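Local coordinates for protein 3,6-diketocamphane 1,6 monooxygenase (Pseudomonas putida, PDB 4UWM) that catalyses the FMNH2- and oxygen-dependent Baeyer-Villiger oxidation of a diketocamphane to its lactone, letting the bacterium grow on (-)-camphor, at residues L66-N70 against I71-P75; G93-S96 against Q97-G101; L147-M150 against E151-K155. All coordinates share one frame; numbering follows the deposited sequence.

Contact 1 of 3, residues L66-N70 against I71-P75; sequences LQTKN and IKFAP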
loop_
_atom_site.group_PDB
_atom_site.type_symbol
_atom_site.label_atom_id
_atom_site.label_comp_id
_atom_site.label_asym_id
_atom_site.label_seq_id
_atom_site.Cartn_x
_atom_site.Cartn_y
_atom_site.Cartn_z
ATOM N N LEU A 66 -13.159 1.701 -1.644
ATOM C CA LEU A 66 -14.439 1.189 -2.114
ATOM C C LEU A 66 -15.506 1.308 -1.023
ATOM O O LEU A 66 -16.621 0.895 -1.240
ATOM C CB LEU A 66 -14.330 -0.253 -2.647
ATOM C CG LEU A 66 -13.287 -0.543 -3.766
ATOM C CD1 LEU A 66 -13.478 -1.903 -4.411
ATOM C CD2 LEU A 66 -13.276 0.516 -4.852
ATOM N N GLN A 67 -15.144 1.886 0.125
ATOM C CA GLN A 67 -16.092 2.056 1.233
ATOM C C GLN A 67 -16.643 3.471 1.282
ATOM O O GLN A 67 -17.413 3.812 2.173
ATOM C CB GLN A 67 -15.439 1.715 2.580
ATOM C CG GLN A 67 -15.026 0.258 2.713
ATOM C CD GLN A 67 -14.677 -0.132 4.131
ATOM O OE1 GLN A 67 -15.405 0.184 5.081
ATOM N NE2 GLN A 67 -13.566 -0.844 4.287
ATOM N N THR A 68 -16.256 4.291 0.320
ATOM C CA THR A 68 -16.638 5.689 0.314
ATOM C C THR A 68 -17.064 6.041 -1.099
ATOM O O THR A 68 -16.681 5.329 -2.052
ATOM C CB THR A 68 -15.464 6.599 0.738
ATOM O OG1 THR A 68 -14.312 6.296 -0.056
ATOM C CG2 THR A 68 -15.099 6.395 2.220
ATOM N N LYS A 69 -17.809 7.144 -1.233
ATOM C CA LYS A 69 -18.390 7.549 -2.512
ATOM C C LYS A 69 -17.807 8.845 -3.062
ATOM O O LYS A 69 -17.473 8.926 -4.233
ATOM C CB LYS A 69 -19.920 7.675 -2.393
ATOM C CG LYS A 69 -20.692 6.380 -2.636
ATOM C CD LYS A 69 -21.443 5.895 -1.404
ATOM C CE LYS A 69 -20.632 4.921 -0.564
ATOM N NZ LYS A 69 -21.456 4.349 0.537
ATOM N N ASN A 70 -17.692 9.860 -2.217
ATOM C CA ASN A 70 -17.302 11.179 -2.684
ATOM C C ASN A 70 -16.001 11.749 -2.184
ATOM O O ASN A 70 -15.391 12.553 -2.877
ATOM C CB ASN A 70 -18.406 12.201 -2.348
ATOM C CG ASN A 70 -19.768 11.750 -2.824
ATOM O OD1 ASN A 70 -19.957 11.430 -3.993
ATOM N ND2 ASN A 70 -20.710 11.692 -1.914
ATOM N N ILE A 71 -15.614 11.410 -0.959
ATOM C CA ILE A 71 -14.460 12.045 -0.343
ATOM C C ILE A 71 -13.213 11.778 -1.205
ATOM O O ILE A 71 -13.102 10.717 -1.816
ATOM C CB ILE A 71 -14.285 11.561 1.128
ATOM C CG1 ILE A 71 -13.390 12.508 1.926
ATOM C CG2 ILE A 71 -13.886 10.077 1.185
ATOM C CD1 ILE A 71 -13.559 12.361 3.433
ATOM N N LYS A 72 -12.324 12.769 -1.277
ATOM C CA LYS A 72 -11.051 12.655 -1.970
ATOM C C LYS A 72 -9.939 12.348 -0.948
ATOM O O LYS A 72 -9.956 12.868 0.168
ATOM C CB LYS A 72 -10.712 13.964 -2.689
ATOM C CG LYS A 72 -11.766 14.433 -3.692
ATOM C CD LYS A 72 -11.269 15.706 -4.354
ATOM C CE LYS A 72 -12.380 16.483 -5.030
ATOM N NZ LYS A 72 -11.762 17.654 -5.707
ATOM N N PHE A 73 -8.962 11.539 -1.347
ATOM C CA PHE A 73 -7.853 11.173 -0.441
ATOM C C PHE A 73 -6.524 11.740 -0.903
ATOM O O PHE A 73 -6.304 11.871 -2.100
ATOM C CB PHE A 73 -7.721 9.657 -0.355
ATOM C CG PHE A 73 -8.894 8.978 0.262
ATOM C CD1 PHE A 73 -8.990 8.850 1.647
ATOM C CD2 PHE A 73 -9.884 8.425 -0.533
ATOM C CE1 PHE A 73 -10.067 8.199 2.222
ATOM C CE2 PHE A 73 -10.971 7.758 0.042
ATOM C CZ PHE A 73 -11.067 7.657 1.420
ATOM N N ALA A 74 -5.637 12.056 0.038
ATOM C CA ALA A 74 -4.277 12.430 -0.299
ATOM C C ALA A 74 -3.313 11.947 0.756
ATOM O O ALA A 74 -3.525 12.196 1.949
ATOM C CB ALA A 74 -4.143 13.951 -0.448
ATOM N N PRO A 75 -2.219 11.290 0.327
ATOM C CA PRO A 75 -1.100 11.192 1.249
ATOM C C PRO A 75 -0.557 12.593 1.486
ATOM O O PRO A 75 -0.404 13.388 0.527
ATOM C CB PRO A 75 -0.077 10.308 0.485
ATOM C CG PRO A 75 -0.398 10.534 -0.946
ATOM C CD PRO A 75 -1.895 10.757 -1.015
#
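Between Thr68 and Ile71 the backbone swings from a loop into strand 72-79 of the TIM barrel. The CA atoms of Thr68 and Ile71 are 6.7 Å apart, so the chain turns tightly here. No hydrogen bond joins 66-70 to 71-75. The turn is held from outside by Asp34 of helix 19-35: its OD1 accepts from the backbone N of Asn70 and of Ile71, and its OD2 from that of Lys69.

The side chains meet on the inner side of the turn. Ile71 CG2 packs on Thr68 CB at 3.8 Å, and the two side chains approach at a slant. The hydroxyl of Thr68 lies between the backbone N and the carbonyl carbon (chi1 52°). That position brings it to the rim of the Phe73 ring, close to the ring plane. The main polar partner of OG1 is Ala64 O of helix 57-65, with a further hydrogen bond to Arg102 NH1. The loop after helix 57-65 is thus packed against the start of the next parallel strand, 72-79, which carries the FMN-binding Met76 just past this segment. At the ring edge, Thr68 OG1 is 3.6 Å from Phe73 CE2.

Contact 2 of 3, residues G93-S96 against Q97-G101; sequences GWLS and QILEG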
loop_
_atom_site.group_PDB
_atom_site.type_symbol
_atom_site.label_atom_id
_atom_site.label_comp_id
_atom_site.label_asym_id
_atom_site.label_seq_id
_atom_site.Cartn_x
_atom_site.Cartn_y
_atom_site.Cartn_z
ATOM N N GLY A 93 -0.360 6.259 -9.573
ATOM C CA GLY A 93 -1.256 6.162 -10.732
ATOM C C GLY A 93 -2.337 5.096 -10.580
ATOM O O GLY A 93 -3.507 5.304 -10.933
ATOM N N TRP A 94 -1.958 3.939 -10.044
ATOM C CA TRP A 94 -2.896 2.848 -9.944
ATOM C C TRP A 94 -3.959 3.179 -8.883
ATOM O O TRP A 94 -5.136 2.918 -9.082
ATOM C CB TRP A 94 -2.168 1.534 -9.546
ATOM C CG TRP A 94 -3.052 0.309 -9.607
ATOM C CD1 TRP A 94 -3.878 -0.055 -10.637
ATOM C CD2 TRP A 94 -3.187 -0.724 -8.605
ATOM N NE1 TRP A 94 -4.514 -1.235 -10.348
ATOM C CE2 TRP A 94 -4.115 -1.671 -9.107
ATOM C CE3 TRP A 94 -2.631 -0.927 -7.325
ATOM C CZ2 TRP A 94 -4.489 -2.812 -8.391
ATOM C CZ3 TRP A 94 -3.003 -2.080 -6.605
ATOM C CH2 TRP A 94 -3.914 -3.006 -7.139
ATOM N N LEU A 95 -3.512 3.741 -7.768
ATOM C CA LEU A 95 -4.427 4.099 -6.663
ATOM C C LEU A 95 -5.374 5.227 -7.112
ATOM O O LEU A 95 -6.564 5.171 -6.825
ATOM C CB LEU A 95 -3.629 4.488 -5.419
ATOM C CG LEU A 95 -4.461 4.830 -4.149
ATOM C CD1 LEU A 95 -5.490 3.743 -3.874
ATOM C CD2 LEU A 95 -3.528 5.032 -2.944
ATOM N N SER A 96 -4.841 6.219 -7.835
ATOM C CA SER A 96 -5.662 7.268 -8.477
ATOM C C SER A 96 -6.725 6.638 -9.366
ATOM O O SER A 96 -7.899 7.046 -9.309
ATOM C CB SER A 96 -4.790 8.259 -9.277
ATOM O OG SER A 96 -5.594 9.098 -10.096
ATOM N N GLN A 97 -6.342 5.628 -10.164
ATOM C CA GLN A 97 -7.317 4.892 -10.976
ATOM C C GLN A 97 -8.394 4.189 -10.144
ATOM O O GLN A 97 -9.573 4.206 -10.532
ATOM C CB GLN A 97 -6.662 3.860 -11.918
ATOM C CG GLN A 97 -5.914 4.446 -13.122
ATOM C CD GLN A 97 -5.407 3.369 -14.086
ATOM O OE1 GLN A 97 -6.029 2.335 -14.253
ATOM N NE2 GLN A 97 -4.260 3.612 -14.705
ATOM N N ILE A 98 -7.985 3.514 -9.056
ATOM C CA ILE A 98 -8.936 2.766 -8.215
ATOM C C ILE A 98 -9.987 3.735 -7.658
ATOM O O ILE A 98 -11.169 3.396 -7.595
ATOM C CB ILE A 98 -8.220 2.031 -7.038
ATOM C CG1 ILE A 98 -7.276 0.939 -7.570
ATOM C CG2 ILE A 98 -9.227 1.410 -6.081
ATOM C CD1 ILE A 98 -6.313 0.385 -6.527
ATOM N N LEU A 99 -9.538 4.924 -7.272
ATOM C CA LEU A 99 -10.384 5.974 -6.714
ATOM C C LEU A 99 -11.134 6.801 -7.792
ATOM O O LEU A 99 -11.860 7.732 -7.463
ATOM C CB LEU A 99 -9.499 6.924 -5.920
ATOM C CG LEU A 99 -9.074 6.354 -4.563
ATOM C CD1 LEU A 99 -7.894 7.129 -4.015
ATOM C CD2 LEU A 99 -10.255 6.380 -3.590
ATOM N N GLU A 100 -10.905 6.491 -9.061
ATOM C CA GLU A 100 -11.496 7.259 -10.163
ATOM C C GLU A 100 -11.235 8.758 -10.014
ATOM O O GLU A 100 -12.116 9.577 -10.224
ATOM C CB GLU A 100 -12.985 6.927 -10.295
ATOM C CG GLU A 100 -13.167 5.454 -10.596
ATOM C CD GLU A 100 -14.604 4.997 -10.653
ATOM O OE1 GLU A 100 -15.428 5.437 -9.829
ATOM O OE2 GLU A 100 -14.902 4.153 -11.508
ATOM N N GLY A 101 -10.006 9.091 -9.626
ATOM C CA GLY A 101 -9.554 10.474 -9.515
ATOM C C GLY A 101 -9.921 11.225 -8.249
ATOM O O GLY A 101 -9.597 12.410 -8.132
#
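Trp94 and Ile98 form the tight side of the last turns of helix 85-98, which ends in a Schellman motif within a beta-alpha-beta unit of the barrel. Backbone bonds from Gln97 N, Ile98 N and Leu99 N to Gly93 O, Trp94 O and Leu95 O carry the helix this far. In the Ile98 conformer described, CD1 sits over the six-membered ring of Trp94, 3.8 Å from its centroid, a CH-pi contact. With Trp94 CG trans to the backbone N (chi1 -172°) and chi2 at 48°, the ring turns this face to Ile98. With a serine in place of Trp94, Ile98 CD1 loses the ring face beneath it, and a gap would probably open toward Ala19 and Phe23 of the second subunit. Leu95 and Leu99 run side by side against helix 57-65; Leu95 CG is 4.1 Å from Leu99 CD1. Gln97 is held by two bonds, from its NE2 to Ser189 O and Asp187 O.

The C-terminal end is looser. Exposed Glu100 makes a long, weak ion pair with Arg20 of the second subunit. Glu100 has positive phi, and its N bonds to Gln97 O. The Schellman closure is Gly101 N to Ser96 O, 3.0 Å long and nearly straight at 168°.

Contact 3 of 3, residues L147-M150 against E151-K155; sequences LFIM and EKIWK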
loop_
_atom_site.group_PDB
_atom_site.type_symbol
_atom_site.label_atom_id
_atom_site.label_comp_id
_atom_site.label_asym_id
_atom_site.label_seq_id
_atom_site.Cartn_x
_atom_site.Cartn_y
_atom_site.Cartn_z
ATOM N N LEU A 147 10.500 13.813 -8.265
ATOM C CA LEU A 147 9.353 14.387 -8.962
ATOM C C LEU A 147 9.619 14.458 -10.475
ATOM O O LEU A 147 8.739 14.167 -11.280
ATOM C CB LEU A 147 9.057 15.787 -8.411
ATOM C CG LEU A 147 7.932 16.592 -9.061
ATOM C CD1 LEU A 147 6.596 15.856 -8.987
ATOM C CD2 LEU A 147 7.852 17.935 -8.362
ATOM N N PHE A 148 10.841 14.837 -10.840
ATOM C CA PHE A 148 11.259 14.859 -12.259
ATOM C C PHE A 148 10.981 13.503 -12.898
ATOM O O PHE A 148 10.326 13.437 -13.937
ATOM C CB PHE A 148 12.739 15.232 -12.375
ATOM C CG PHE A 148 13.303 15.098 -13.775
ATOM C CD1 PHE A 148 13.079 16.081 -14.731
ATOM C CD2 PHE A 148 14.062 13.987 -14.123
ATOM C CE1 PHE A 148 13.606 15.969 -16.010
ATOM C CE2 PHE A 148 14.588 13.860 -15.408
ATOM C CZ PHE A 148 14.363 14.859 -16.348
ATOM N N ILE A 149 11.450 12.426 -12.252
ATOM C CA ILE A 149 11.211 11.045 -12.716
ATOM C C ILE A 149 9.737 10.649 -12.752
ATOM O O ILE A 149 9.252 10.143 -13.773
ATOM C CB ILE A 149 12.037 10.017 -11.882
ATOM C CG1 ILE A 149 13.534 10.261 -12.103
ATOM C CG2 ILE A 149 11.638 8.576 -12.204
ATOM C CD1 ILE A 149 14.471 9.613 -11.085
ATOM N N MET A 150 9.007 10.872 -11.644
ATOM C CA MET A 150 7.621 10.435 -11.582
ATOM C C MET A 150 6.748 11.063 -12.661
ATOM O O MET A 150 5.916 10.385 -13.265
ATOM C CB MET A 150 7.017 10.698 -10.174
ATOM C CG MET A 150 7.735 9.930 -9.056
ATOM S SD MET A 150 6.616 9.701 -7.620
ATOM C CE MET A 150 6.448 11.377 -7.049
ATOM N N GLU A 151 6.904 12.364 -12.888
ATOM C CA GLU A 151 6.125 13.039 -13.936
ATOM C C GLU A 151 6.371 12.406 -15.310
ATOM O O GLU A 151 5.463 12.326 -16.127
ATOM C CB GLU A 151 6.482 14.524 -14.003
ATOM C CG GLU A 151 6.089 15.291 -12.755
ATOM C CD GLU A 151 6.615 16.713 -12.734
ATOM O OE1 GLU A 151 7.694 16.988 -13.303
ATOM O OE2 GLU A 151 5.964 17.550 -12.093
ATOM N N LYS A 152 7.599 11.967 -15.557
ATOM C CA LYS A 152 7.906 11.316 -16.849
ATOM C C LYS A 152 7.325 9.891 -16.926
ATOM O O LYS A 152 6.835 9.455 -17.982
ATOM C CB LYS A 152 9.407 11.377 -17.142
ATOM C CG LYS A 152 9.932 12.803 -17.277
ATOM C CD LYS A 152 11.457 12.836 -17.299
ATOM C CE LYS A 152 11.998 12.487 -18.688
ATOM N NZ LYS A 152 11.628 13.520 -19.699
ATOM N N ILE A 153 7.316 9.175 -15.802
ATOM C CA ILE A 153 6.675 7.867 -15.786
ATOM C C ILE A 153 5.182 8.005 -16.068
ATOM O O ILE A 153 4.637 7.230 -16.845
ATOM C CB ILE A 153 6.960 7.088 -14.491
ATOM C CG1 ILE A 153 8.380 6.528 -14.553
ATOM C CG2 ILE A 153 5.965 5.936 -14.301
ATOM C CD1 ILE A 153 9.086 6.540 -13.228
ATOM N N TRP A 154 4.530 9.009 -15.466
ATOM C CA TRP A 154 3.087 9.215 -15.695
ATOM C C TRP A 154 2.758 9.535 -17.154
ATOM O O TRP A 154 1.661 9.203 -17.628
ATOM C CB TRP A 154 2.502 10.320 -14.797
ATOM C CG TRP A 154 2.549 9.992 -13.323
ATOM C CD1 TRP A 154 2.369 8.757 -12.739
ATOM C CD2 TRP A 154 2.782 10.911 -12.249
ATOM N NE1 TRP A 154 2.476 8.860 -11.368
ATOM C CE2 TRP A 154 2.743 10.159 -11.035
ATOM C CE3 TRP A 154 3.036 12.288 -12.186
ATOM C CZ2 TRP A 154 2.965 10.742 -9.781
ATOM C CZ3 TRP A 154 3.246 12.881 -10.933
ATOM C CH2 TRP A 154 3.211 12.101 -9.742
ATOM N N LYS A 155 3.690 10.210 -17.837
ATOM C CA LYS A 155 3.538 10.539 -19.271
ATOM C C LYS A 155 3.654 9.329 -20.205
ATOM O O LYS A 155 3.128 9.342 -21.313
ATOM C CB LYS A 155 4.523 11.641 -19.677
ATOM C CG LYS A 155 4.023 13.010 -19.262
ATOM C CD LYS A 155 5.002 14.110 -19.600
ATOM C CE LYS A 155 4.391 15.436 -19.190
ATOM N NZ LYS A 155 5.431 16.350 -18.660
HETATM O O HOH W 1 9.693 15.937 -15.150
#
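The first torsions of Phe148 and Lys152 turn the two side chains toward each other. Phe148 CG stands opposite the backbone N (chi1 172°) and leans toward the next turn. Lys152 CG stands opposite the carbonyl carbon (chi1 -62°) and runs back toward it. Lys152 CD therefore lies over one face of the Phe148 ring, 3.9 Å from the centroid and offset toward the rim, a CH-pi contact. The Lys152 chain then bends, and its charge makes a cation-pi contact with Phe159.

This is i to i+4 packing along helix 139-155. On another side, Met150 CB lies over the six-membered ring of Trp154 at 4.2 Å from its centroid. The sulfur stands obliquely, 5.3 Å from the same centroid, in a Met-aromatic contact. Met150 O lies 3.2 Å above the indole plane, while it accepts from Trp154 N in a bond 2.9 Å long. The indole NE1 reaches Ala89 O of helix 85-98. Met150 also packs on Leu88 and Ala89, and Trp154 on Leu105 of the barrel strand 105-108.

Leu147 O receives a nearly straight bond from Glu151 N (173°). Glu151 crosses Leu147, its OE2 and CG both near Leu147 CD1. The contact of Ile149 with Ile153 CD1 is unusually short in the conformer given and is doubtful.

A water donates to Phe148 O at 2.8 Å and to Glu151 OE1 at 2.9 Å. It supplements the weak bond that Phe148 O receives from Lys152 N.

The chemistry differs round the helix. Indole and thioether fill the side facing helix 85-98 and strand 105-108, with the one polar atom of the indole satisfied by a neighbouring helix. Elsewhere the Glu151 carboxylate rests on Leu147 and the Lys152 methylenes on Phe148, with the amine at Phe159, and water shares the polar work.

How the contacts relate
The three contacts follow one another along the chain in the TIM-barrel domain. Contact 1 leads into strand 72-79 and contact 2 ends the helix that follows it. Their centres are 10 Å apart, and they touch where Phe73 CD2 meets Leu99 CD2 at 3.7 Å. Contact 2 meets contact 3 at Gly93 N and Trp154 NE1, 4.2 Å apart. Contacts 1 and 3 do not touch; their nearest atoms are about 9 Å apart. None lines the flavin pocket. The side chain of Phe73 is about 14 Å from FMN, and that of Met150 about 13 Å. Contacts 1 and 2 also touch the second subunit, contact 2 with more residues; no other chain touches contact 3.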